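Diaminobutyrate-pyruvate transaminase and L-2,4-diaminobutyrate decarboxylase (Vibrio parahaemolyticus, PDB 2QMA) probably binds pyridoxal phosphate and acts as a carbon-carbon lyase through this C-terminal decarboxylase domain of a longer protein that also carries an aminotransferase domain. Local coordinates at residues A[275-280]-A[311-316]. Residues are numbered along the deposited sequence; the frame is centred on the assembly and turned at random.
Sequences DDLDFI and KGVERA
Asp-278 and Arg-315 join the first turn of helix 277-287 to the loop that leads into strand 318-322, within the fold type I (aspartate aminotransferase-like) PLP-dependent domain, with its mixed seven-stranded sheet. Their salt bridge ties that first turn to the 3-10 segment 313-315. Followed outward, Asp-278 first sets its CB 3.7 Å from Lys-311 O, beside the Gly-312 backbone. Its CG, roughly anti to the backbone N and beside the carbonyl carbon (chi1 -153°), comes 3.5 Å from Arg-315 NH2. OD1 passes 3.6 Å from Gly-312 CA and reaches Arg-315 NH2 at 2.9 Å. The pairing is one-pronged, for OD2 stays 3.9 Å from the same NH2. The N-H...O angle is 152°; OD1 lies nearly in the guanidinium plane, while NH2 meets it from above the carboxylate plane, the two planes being 68° apart. A bend at chi3 folds the arginine chain back to the helix, where NH1 also pairs with Asp-282 one turn on. Gly-312 suits this close approach twice over: a CB would collide with Asp-278 N and Leu-277 C, and separately, at its positive phi, with the carbonyl O of Lys-311. On the buried flank, Leu-277 and Val-313 lie side by side, and Leu-277 also packs on Val-293 of the central sheet. The helix start is capped by Asp-276, whose OD1 accepts from Phe-279 N. Beside it a water links the segments, accepting from Leu-277 N and lying 2.7 Å from Lys-311 O.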
# COMPACT_ATOMS: atom_id res chain seq x y z
N ASP A 275 23.45 9.78 -9.84
CA ASP A 275 24.76 9.40 -9.34
C ASP A 275 25.50 8.52 -10.37
O ASP A 275 24.87 7.92 -11.27
CB ASP A 275 24.66 8.66 -7.99
CG ASP A 275 24.16 9.56 -6.85
OD1 ASP A 275 24.33 10.80 -6.88
OD2 ASP A 275 23.56 9.00 -5.92
N ASP A 276 26.82 8.52 -10.28
CA ASP A 276 27.63 7.62 -11.04
C ASP A 276 27.51 6.18 -10.46
O ASP A 276 28.31 5.73 -9.61
CB ASP A 276 29.10 8.10 -11.00
CG ASP A 276 30.00 7.27 -11.90
OD1 ASP A 276 29.58 6.16 -12.31
OD2 ASP A 276 31.16 7.70 -12.13
N LEU A 277 26.47 5.49 -10.92
CA LEU A 277 26.08 4.20 -10.41
C LEU A 277 27.17 3.15 -10.68
O LEU A 277 27.38 2.26 -9.89
CB LEU A 277 24.77 3.77 -11.07
CG LEU A 277 23.49 4.56 -10.79
CD1 LEU A 277 22.21 3.78 -11.35
CD2 LEU A 277 23.38 4.93 -9.29
N ASP A 278 27.86 3.26 -11.81
CA ASP A 278 28.94 2.32 -12.11
C ASP A 278 30.11 2.42 -11.14
O ASP A 278 30.64 1.43 -10.68
CB ASP A 278 29.41 2.52 -13.55
CG ASP A 278 30.00 1.26 -14.12
OD1 ASP A 278 29.34 0.20 -14.07
OD2 ASP A 278 31.11 1.33 -14.63
N PHE A 279 30.52 3.63 -10.81
CA PHE A 279 31.59 3.79 -9.79
C PHE A 279 31.15 3.37 -8.39
O PHE A 279 31.93 2.76 -7.64
CB PHE A 279 32.09 5.24 -9.74
CG PHE A 279 33.26 5.42 -8.84
CD1 PHE A 279 34.54 5.13 -9.30
CD2 PHE A 279 33.09 5.84 -7.53
CE1 PHE A 279 35.65 5.29 -8.45
CE2 PHE A 279 34.16 6.01 -6.69
CZ PHE A 279 35.47 5.74 -7.16
N ILE A 280 29.90 3.65 -8.05
CA ILE A 280 29.35 3.23 -6.76
C ILE A 280 29.40 1.69 -6.73
O ILE A 280 29.78 1.08 -5.73
CB ILE A 280 27.97 3.78 -6.56
CG1 ILE A 280 28.09 5.30 -6.36
CG2 ILE A 280 27.30 3.16 -5.30
CD1 ILE A 280 26.75 6.05 -6.29
N LYS A 311 23.92 3.59 -16.46
CA LYS A 311 24.99 2.59 -16.54
C LYS A 311 25.48 2.18 -15.14
O LYS A 311 25.83 3.03 -14.36
CB LYS A 311 26.17 3.11 -17.39
CG LYS A 311 27.27 2.04 -17.55
CD LYS A 311 26.68 0.86 -18.38
CE LYS A 311 27.66 -0.30 -18.51
NZ LYS A 311 27.02 -1.43 -19.24
N GLY A 312 25.51 0.88 -14.82
CA GLY A 312 25.82 0.45 -13.44
C GLY A 312 24.58 -0.05 -12.71
O GLY A 312 24.66 -0.91 -11.84
N VAL A 313 23.41 0.44 -13.12
CA VAL A 313 22.15 -0.05 -12.52
C VAL A 313 22.05 -1.56 -12.68
O VAL A 313 21.57 -2.24 -11.77
CB VAL A 313 20.86 0.69 -13.04
CG1 VAL A 313 20.52 0.25 -14.45
CG2 VAL A 313 19.64 0.41 -12.11
N GLU A 314 22.54 -2.10 -13.80
CA GLU A 314 22.42 -3.56 -13.98
C GLU A 314 23.21 -4.44 -12.96
O GLU A 314 23.01 -5.66 -12.91
CB GLU A 314 22.79 -4.00 -15.42
CG GLU A 314 24.31 -3.94 -15.77
CD GLU A 314 24.96 -2.53 -15.79
OE1 GLU A 314 24.24 -1.46 -15.84
OE2 GLU A 314 26.23 -2.53 -15.80
N ARG A 315 24.13 -3.83 -12.23
CA ARG A 315 24.99 -4.50 -11.25
C ARG A 315 24.50 -4.36 -9.79
O ARG A 315 25.10 -4.97 -8.89
CB ARG A 315 26.41 -3.92 -11.35
CG ARG A 315 26.99 -3.90 -12.81
CD ARG A 315 28.25 -3.03 -12.90
NE ARG A 315 29.24 -3.49 -11.95
CZ ARG A 315 30.28 -2.77 -11.54
NH1 ARG A 315 31.11 -3.32 -10.68
NH2 ARG A 315 30.48 -1.51 -11.97
N ALA A 316 23.41 -3.60 -9.58
CA ALA A 316 22.87 -3.32 -8.23
C ALA A 316 22.52 -4.61 -7.51
O ALA A 316 22.03 -5.57 -8.12
CB ALA A 316 21.62 -2.45 -8.33
O HOH W 1 25.31 5.63 -13.81